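Local coordinates for protein NS6 protease (Murine norovirus 1, PDB 4ASH) that acts as a trypsin-like cysteine protease that probably cuts the norovirus polyprotein into its mature proteins, at residues Val11-Phe20 with Pro138-Val146; Ala98-Gln106 with His117-Thr125. The protein carries 1 engineered substitution. All coordinates share one frame; numbering follows the deposited sequence.

Interaction 1: Val11-Phe20 with Pro138-Val146; sequences VVQFGTGWGF and PGDAGCPYV. Engineered in segment 138-146: Ala141 (natural residue Cys).
Trp18 and Ala141 are joined by a direct backbone hydrogen bond. Trp18 N donates to Ala141 O over 3.0 Å, with the donor in the carbonyl plane. The bond is bent, at 142°. Next to it, Gly142 CA lies 3.1 Å from Trp18 O in a CA-H...O contact. Water 1 takes a weak bond from Trp18 NE1 and donates to Asp140 OD1, while Asp140 OD2 accepts from Ile137 N and makes a salt bridge with Arg91.

Sulfur and ring meet face-on. Cys143 SG sits over the five-membered ring of Trp18, 4.0 Å from its centroid. CG of Gln13 lies against the other face of the indole.

The apolar part centres on Pro144. Its CB makes a CH-pi contact over one face of Phe20, and its CD meets Val11 CG2 at 3.8 Å.

The type II turn Asp140-Cys143 carries the engineered Ala141, which replaces Cys and touches His32. The natural sequence there reads Gly-Asp-Cys-Gly, consistent with the nucleophile loop of a chymotrypsin-like cysteine protease. The contact ties this loop, from the second sheet, to the first sheet's 11-14/17-21 hairpin, as at the interface of the two-domain chymotrypsin-like fold.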
loop_
_atom_site.group_PDB
_atom_site.type_symbol
_atom_site.label_atom_id
_atom_site.label_comp_id
_atom_site.label_asym_id
_atom_site.label_seq_id
_atom_site.Cartn_x
_atom_site.Cartn_y
_atom_site.Cartn_z
ATOM N N VAL A 11 3.074 -5.445 -8.670
ATOM C CA VAL A 11 1.711 -5.386 -8.161
ATOM C C VAL A 11 1.010 -6.665 -8.603
ATOM O O VAL A 11 0.899 -6.935 -9.804
ATOM C CB VAL A 11 0.956 -4.146 -8.689
ATOM C CG1 VAL A 11 -0.447 -4.070 -8.087
ATOM C CG2 VAL A 11 1.729 -2.862 -8.360
ATOM N N VAL A 12 0.609 -7.481 -7.633
ATOM C CA VAL A 12 -0.038 -8.769 -7.925
ATOM C C VAL A 12 -1.294 -8.983 -7.095
ATOM O O VAL A 12 -1.447 -8.403 -6.015
ATOM C CB VAL A 12 0.920 -9.977 -7.720
ATOM C CG1 VAL A 12 2.136 -9.865 -8.645
ATOM C CG2 VAL A 12 1.369 -10.087 -6.257
ATOM N N GLN A 13 -2.209 -9.815 -7.591
ATOM C CA GLN A 13 -3.405 -10.122 -6.817
ATOM C C GLN A 13 -3.034 -10.866 -5.540
ATOM O O GLN A 13 -2.038 -11.601 -5.486
ATOM C CB GLN A 13 -4.416 -10.908 -7.668
ATOM C CG GLN A 13 -5.051 -10.002 -8.687
ATOM C CD GLN A 13 -6.279 -10.596 -9.367
ATOM O OE1 GLN A 13 -7.359 -10.693 -8.768
ATOM N NE2 GLN A 13 -6.128 -10.944 -10.629
ATOM N N PHE A 14 -3.810 -10.638 -4.495
ATOM C CA PHE A 14 -3.535 -11.239 -3.202
ATOM C C PHE A 14 -4.808 -11.216 -2.378
ATOM O O PHE A 14 -5.348 -10.151 -2.098
ATOM C CB PHE A 14 -2.429 -10.450 -2.485
ATOM C CG PHE A 14 -1.824 -11.178 -1.328
ATOM C CD1 PHE A 14 -1.079 -12.332 -1.538
ATOM C CD2 PHE A 14 -1.998 -10.723 -0.026
ATOM C CE1 PHE A 14 -0.516 -13.008 -0.469
ATOM C CE2 PHE A 14 -1.436 -11.398 1.048
ATOM C CZ PHE A 14 -0.693 -12.545 0.822
ATOM N N GLY A 15 -5.289 -12.392 -1.987
ATOM C CA GLY A 15 -6.527 -12.468 -1.240
ATOM C C GLY A 15 -7.633 -11.818 -2.043
ATOM O O GLY A 15 -7.813 -12.122 -3.225
ATOM N N THR A 16 -8.358 -10.910 -1.406
ATOM C CA THR A 16 -9.449 -10.188 -2.056
ATOM C C THR A 16 -9.005 -8.813 -2.572
ATOM O O THR A 16 -9.832 -7.936 -2.848
ATOM C CB THR A 16 -10.656 -10.037 -1.109
ATOM O OG1 THR A 16 -10.242 -9.404 0.110
ATOM C CG2 THR A 16 -11.250 -11.402 -0.793
ATOM N N GLY A 17 -7.693 -8.647 -2.738
ATOM C CA GLY A 17 -7.156 -7.406 -3.259
ATOM C C GLY A 17 -5.845 -7.609 -3.991
ATOM O O GLY A 17 -5.711 -8.490 -4.851
ATOM N N TRP A 18 -4.868 -6.779 -3.628
ATOM C CA TRP A 18 -3.576 -6.739 -4.292
ATOM C C TRP A 18 -2.493 -6.574 -3.243
ATOM O O TRP A 18 -2.785 -6.278 -2.085
ATOM C CB TRP A 18 -3.522 -5.558 -5.254
ATOM C CG TRP A 18 -4.602 -5.650 -6.273
ATOM C CD1 TRP A 18 -5.889 -5.245 -6.125
ATOM C CD2 TRP A 18 -4.491 -6.204 -7.580
ATOM N NE1 TRP A 18 -6.605 -5.518 -7.277
ATOM C CE2 TRP A 18 -5.757 -6.103 -8.183
ATOM C CE3 TRP A 18 -3.438 -6.774 -8.308
ATOM C CZ2 TRP A 18 -6.000 -6.551 -9.476
ATOM C CZ3 TRP A 18 -3.682 -7.214 -9.593
ATOM C CH2 TRP A 18 -4.953 -7.100 -10.160
ATOM N N GLY A 19 -1.246 -6.780 -3.653
ATOM C CA GLY A 19 -0.103 -6.444 -2.813
ATOM C C GLY A 19 1.055 -6.020 -3.701
ATOM O O GLY A 19 0.936 -6.043 -4.941
ATOM N N PHE A 20 2.176 -5.659 -3.079
ATOM C CA PHE A 20 3.296 -5.037 -3.777
ATOM C C PHE A 20 4.611 -5.573 -3.253
ATOM O O PHE A 20 4.841 -5.589 -2.031
ATOM C CB PHE A 20 3.258 -3.523 -3.554
ATOM C CG PHE A 20 4.328 -2.760 -4.294
ATOM C CD1 PHE A 20 4.268 -2.615 -5.672
ATOM C CD2 PHE A 20 5.393 -2.178 -3.612
ATOM C CE1 PHE A 20 5.227 -1.901 -6.356
ATOM C CE2 PHE A 20 6.360 -1.465 -4.293
ATOM C CZ PHE A 20 6.286 -1.321 -5.656
ATOM N N PRO A 138 -14.110 -0.781 -5.115
ATOM C CA PRO A 138 -13.974 -2.018 -4.340
ATOM C C PRO A 138 -13.170 -3.040 -5.120
ATOM O O PRO A 138 -13.482 -3.341 -6.285
ATOM C CB PRO A 138 -15.418 -2.488 -4.191
ATOM C CG PRO A 138 -16.194 -1.227 -4.180
ATOM C CD PRO A 138 -15.510 -0.325 -5.174
ATOM N N GLY A 139 -12.131 -3.562 -4.484
ATOM C CA GLY A 139 -11.254 -4.530 -5.106
ATOM C C GLY A 139 -9.842 -3.989 -5.251
ATOM O O GLY A 139 -8.916 -4.771 -5.460
ATOM N N ASP A 140 -9.687 -2.667 -5.139
ATOM C CA ASP A 140 -8.395 -2.008 -5.356
ATOM C C ASP A 140 -7.484 -2.030 -4.133
ATOM O O ASP A 140 -6.296 -1.726 -4.264
ATOM C CB ASP A 140 -8.555 -0.544 -5.773
ATOM C CG ASP A 140 -9.127 -0.362 -7.169
ATOM O OD1 ASP A 140 -9.187 -1.330 -7.968
ATOM O OD2 ASP A 140 -9.493 0.787 -7.464
ATOM N N ALA A 141 -8.010 -2.373 -2.958
ATOM C CA ALA A 141 -7.185 -2.327 -1.740
ATOM C C ALA A 141 -5.931 -3.190 -1.859
ATOM O O ALA A 141 -5.967 -4.310 -2.376
ATOM C CB ALA A 141 -7.985 -2.723 -0.513
ATOM N N GLY A 142 -4.831 -2.652 -1.343
ATOM C CA GLY A 142 -3.539 -3.311 -1.414
ATOM C C GLY A 142 -2.598 -2.719 -2.440
ATOM O O GLY A 142 -1.389 -2.945 -2.366
ATOM N N CYS A 143 -3.129 -2.003 -3.426
ATOM C CA CYS A 143 -2.285 -1.366 -4.433
ATOM C C CYS A 143 -1.406 -0.285 -3.793
ATOM O O CYS A 143 -1.838 0.429 -2.866
ATOM C CB CYS A 143 -3.118 -0.804 -5.583
ATOM S SG CYS A 143 -3.875 -2.106 -6.615
ATOM N N PRO A 144 -0.155 -0.173 -4.247
ATOM C CA PRO A 144 0.782 0.746 -3.587
ATOM C C PRO A 144 0.607 2.221 -3.954
ATOM O O PRO A 144 0.192 2.564 -5.055
ATOM C CB PRO A 144 2.140 0.247 -4.096
ATOM C CG PRO A 144 1.816 -0.191 -5.510
ATOM C CD PRO A 144 0.477 -0.890 -5.373
ATOM N N TYR A 145 0.974 3.089 -3.013
ATOM C CA TYR A 145 1.119 4.508 -3.274
ATOM C C TYR A 145 2.601 4.778 -3.395
ATOM O O TYR A 145 3.359 4.424 -2.491
ATOM C CB TYR A 145 0.604 5.312 -2.081
ATOM C CG TYR A 145 -0.901 5.433 -1.975
ATOM C CD1 TYR A 145 -1.719 4.306 -1.984
ATOM C CD2 TYR A 145 -1.503 6.677 -1.849
ATOM C CE1 TYR A 145 -3.102 4.413 -1.876
ATOM C CE2 TYR A 145 -2.887 6.802 -1.742
ATOM C CZ TYR A 145 -3.679 5.668 -1.754
ATOM O OH TYR A 145 -5.054 5.778 -1.648
ATOM N N VAL A 146 3.020 5.399 -4.492
ATOM C CA VAL A 146 4.438 5.656 -4.721
ATOM C C VAL A 146 4.659 7.111 -5.122
ATOM O O VAL A 146 3.739 7.795 -5.546
ATOM C CB VAL A 146 5.024 4.731 -5.825
ATOM C CG1 VAL A 146 4.846 3.262 -5.452
ATOM C CG2 VAL A 146 4.375 5.014 -7.178
HETATM O O HOH W 1 -8.516 -3.887 -8.715
#

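Interaction 2: Ala98-Gln106 with His117-Thr125; sequences ALAVRMGSQ and HGQTGMLLT
Gln119 reaches across to the opposite strand and bonds to its backbone. Its CG is anti to the backbone N (chi1 -165°), and the extended chain carries NE2 to Gly104 O at 2.8 Å. That oxygen lies in the amide plane of Gln119. OE1 of the same amide accepts from Cys79 N, so both ends are held and the group's rotation is fixed. Gln106 crosses Gln119 obliquely, with the amide planes 48° apart. They meet through carbon: Gln106 CG is 3.7 Å from Gln119 CD. Water 4 donates to Gln106 OE1 and to Gly118 O. Met103 meets Gln119 at about a right angle. Its bent chain brings CE to 3.8 Å from Gln119 CG.

The two segments form the antiparallel hairpin of strands 96-111 and 114-123, part of the second sheet of the chymotrypsin-like fold. Arg102 and Met122 are a hydrogen-bonded pair, bonded in both directions. Between Met103 and Gln106 the register slips by one residue, a beta bulge. Beyond Gly104 N to Thr120 O, Thr120 N turns to Ser105 O, with a nearly straight bond of 3.0 Å.

Val101 lies on the same face as Met103 and Gln119. Its CG2 leans over the opposite backbone, 3.7 Å from Gly121 CA. Leu123 directs CD2 toward the CB atoms of Leu99 and Val101.

Arg102 and Met122 point to the other face. Met122 CE touches Arg102 CD at 4.0 Å as the chains slant past each other. The arginine then runs outward, and its NH1 makes a long, weak ion pair with Glu81. Just past the strand, Leu124 N bonds to Ala100 O, and Leu124 CD1 rests 3.9 Å from Ala100 CB.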
loop_
_atom_site.group_PDB
_atom_site.type_symbol
_atom_site.label_atom_id
_atom_site.label_comp_id
_atom_site.label_asym_id
_atom_site.label_seq_id
_atom_site.Cartn_x
_atom_site.Cartn_y
_atom_site.Cartn_z
ATOM N N ALA A 98 -2.559 4.458 -13.163
ATOM C CA ALA A 98 -1.841 5.270 -12.199
ATOM C C ALA A 98 -2.728 6.460 -11.846
ATOM O O ALA A 98 -3.125 7.230 -12.720
ATOM C CB ALA A 98 -0.524 5.731 -12.776
ATOM N N LEU A 99 -3.059 6.599 -10.568
ATOM C CA LEU A 99 -3.973 7.655 -10.155
ATOM C C LEU A 99 -3.215 8.710 -9.365
ATOM O O LEU A 99 -2.614 8.398 -8.343
ATOM C CB LEU A 99 -5.096 7.080 -9.299
ATOM C CG LEU A 99 -5.993 6.011 -9.931
ATOM C CD1 LEU A 99 -7.077 5.616 -8.947
ATOM C CD2 LEU A 99 -6.596 6.516 -11.237
ATOM N N ALA A 100 -3.219 9.946 -9.848
ATOM C CA ALA A 100 -2.531 11.017 -9.128
ATOM C C ALA A 100 -3.294 11.358 -7.856
ATOM O O ALA A 100 -4.516 11.437 -7.855
ATOM C CB ALA A 100 -2.368 12.248 -10.007
ATOM N N VAL A 101 -2.557 11.557 -6.769
ATOM C CA VAL A 101 -3.172 11.839 -5.479
ATOM C C VAL A 101 -2.313 12.815 -4.688
ATOM O O VAL A 101 -1.105 12.623 -4.558
ATOM C CB VAL A 101 -3.382 10.537 -4.659
ATOM C CG1 VAL A 101 -2.065 9.806 -4.430
ATOM C CG2 VAL A 101 -4.057 10.836 -3.331
ATOM N N ARG A 102 -2.937 13.876 -4.177
ATOM C CA ARG A 102 -2.229 14.776 -3.276
ATOM C C ARG A 102 -2.308 14.212 -1.866
ATOM O O ARG A 102 -3.400 14.044 -1.320
ATOM C CB ARG A 102 -2.823 16.178 -3.307
ATOM C CG ARG A 102 -2.052 17.126 -2.394
ATOM C CD ARG A 102 -2.864 18.351 -2.035
ATOM N NE ARG A 102 -2.071 19.313 -1.270
ATOM C CZ ARG A 102 -1.919 19.299 0.051
ATOM N NH1 ARG A 102 -2.498 18.367 0.800
ATOM N NH2 ARG A 102 -1.175 20.236 0.630
ATOM N N MET A 103 -1.155 13.882 -1.293
ATOM C CA MET A 103 -1.123 13.276 0.032
ATOM C C MET A 103 -1.414 14.333 1.083
ATOM O O MET A 103 -0.865 15.429 1.021
ATOM C CB MET A 103 0.221 12.585 0.276
ATOM C CG MET A 103 0.502 11.462 -0.739
ATOM S SD MET A 103 -0.852 10.240 -0.859
ATOM C CE MET A 103 -0.856 9.611 0.820
ATOM N N GLY A 104 -2.299 13.999 2.017
ATOM C CA GLY A 104 -2.683 14.901 3.088
ATOM C C GLY A 104 -2.037 14.525 4.406
ATOM O O GLY A 104 -0.881 14.129 4.456
ATOM N N SER A 105 -2.782 14.661 5.496
ATOM C CA SER A 105 -2.188 14.434 6.807
ATOM C C SER A 105 -2.199 12.976 7.206
ATOM O O SER A 105 -3.077 12.206 6.786
ATOM C CB SER A 105 -2.923 15.247 7.889
ATOM O OG SER A 105 -3.283 16.534 7.424
ATOM N N GLN A 106 -1.229 12.602 8.031
ATOM C CA GLN A 106 -1.231 11.300 8.672
ATOM C C GLN A 106 -2.089 11.359 9.928
ATOM O O GLN A 106 -2.102 12.368 10.631
ATOM C CB GLN A 106 0.201 10.859 9.002
ATOM C CG GLN A 106 1.080 10.711 7.768
ATOM C CD GLN A 106 2.492 10.258 8.093
ATOM O OE1 GLN A 106 2.727 9.580 9.091
ATOM N NE2 GLN A 106 3.442 10.645 7.253
ATOM N N HIS A 117 -3.855 3.249 10.945
ATOM C CA HIS A 117 -2.816 4.263 10.920
ATOM C C HIS A 117 -2.476 4.476 9.465
ATOM O O HIS A 117 -2.098 3.541 8.765
ATOM C CB HIS A 117 -1.581 3.794 11.683
ATOM C CG HIS A 117 -1.888 3.282 13.051
ATOM N ND1 HIS A 117 -2.273 4.110 14.080
ATOM C CD2 HIS A 117 -1.886 2.025 13.555
ATOM C CE1 HIS A 117 -2.483 3.388 15.168
ATOM N NE2 HIS A 117 -2.257 2.120 14.875
ATOM N N GLY A 118 -2.640 5.696 8.978
ATOM C CA GLY A 118 -2.398 5.918 7.568
ATOM C C GLY A 118 -2.301 7.375 7.199
ATOM O O GLY A 118 -2.102 8.238 8.055
ATOM N N GLN A 119 -2.438 7.646 5.909
ATOM C CA GLN A 119 -2.341 8.997 5.409
ATOM C C GLN A 119 -3.516 9.250 4.497
ATOM O O GLN A 119 -3.841 8.421 3.644
ATOM C CB GLN A 119 -1.024 9.213 4.661
ATOM C CG GLN A 119 -0.698 10.686 4.441
ATOM C CD GLN A 119 0.751 10.929 4.075
ATOM O OE1 GLN A 119 1.566 10.001 4.040
ATOM N NE2 GLN A 119 1.087 12.188 3.810
ATOM N N THR A 120 -4.167 10.391 4.677
ATOM C CA THR A 120 -5.268 10.740 3.792
ATOM C C THR A 120 -4.703 11.208 2.459
ATOM O O THR A 120 -3.523 11.545 2.355
ATOM C CB THR A 120 -6.130 11.879 4.380
ATOM O OG1 THR A 120 -5.323 13.049 4.508
ATOM C CG2 THR A 120 -6.668 11.484 5.742
ATOM N N GLY A 121 -5.547 11.209 1.437
ATOM C CA GLY A 121 -5.147 11.677 0.128
ATOM C C GLY A 121 -6.336 12.213 -0.638
ATOM O O GLY A 121 -7.480 11.829 -0.384
ATOM N N MET A 122 -6.060 13.113 -1.570
ATOM C CA MET A 122 -7.107 13.669 -2.423
ATOM C C MET A 122 -6.827 13.303 -3.870
ATOM O O MET A 122 -5.828 13.734 -4.442
ATOM C CB MET A 122 -7.156 15.196 -2.254
ATOM C CG MET A 122 -8.170 15.909 -3.134
ATOM S SD MET A 122 -8.042 17.718 -3.042
ATOM C CE MET A 122 -6.418 17.993 -3.748
ATOM N N LEU A 123 -7.696 12.486 -4.457
ATOM C CA LEU A 123 -7.547 12.123 -5.864
ATOM C C LEU A 123 -7.692 13.388 -6.709
ATOM O O LEU A 123 -8.584 14.193 -6.468
ATOM C CB LEU A 123 -8.583 11.073 -6.258
ATOM C CG LEU A 123 -8.442 9.670 -5.654
ATOM C CD1 LEU A 123 -9.579 8.769 -6.143
ATOM C CD2 LEU A 123 -7.100 9.041 -6.008
ATOM N N LEU A 124 -6.804 13.575 -7.681
ATOM C CA LEU A 124 -6.769 14.816 -8.447
ATOM C C LEU A 124 -7.773 14.808 -9.588
ATOM O O LEU A 124 -8.237 15.867 -10.012
ATOM C CB LEU A 124 -5.357 15.105 -8.976
ATOM C CG LEU A 124 -4.284 15.325 -7.909
ATOM C CD1 LEU A 124 -2.987 15.823 -8.529
ATOM C CD2 LEU A 124 -4.793 16.307 -6.880
ATOM N N THR A 125 -8.104 13.615 -10.077
ATOM C CA THR A 125 -9.103 13.471 -11.133
ATOM C C THR A 125 -10.444 13.016 -10.568
ATOM O O THR A 125 -11.383 13.807 -10.465
ATOM C CB THR A 125 -8.659 12.472 -12.215
ATOM O OG1 THR A 125 -8.245 11.249 -11.598
ATOM C CG2 THR A 125 -7.502 13.027 -13.015
HETATM O O HOH W 2 -6.409 11.088 -9.833
HETATM O O HOH W 3 -5.834 15.327 5.173
HETATM O O HOH W 4 0.405 7.520 9.603
#

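Interaction 1 is buried and joins the two sheets of the protein. Interaction 2 is partly buried and stays within the second sheet, where it pairs neighbouring strands of one hairpin. Their chemistry follows from this. The contact of 11-20 with 138-146 relies on ring, sulfur and proline packing, with a backbone hydrogen bond from Trp18 to Ala141. The contact of 98-106 with 117-125 is a ladder of backbone bonds. One face bears Val101, Met103 and Leu123 along with two glutamines; the other, more exposed, bears Arg102 and Met122. The two meet at Tyr145, whose CD2 packs on Met103 SD at 3.8 Å and also against Val101 CG1. Along the chain, interaction 2 is nested within the loop closed by interaction 1.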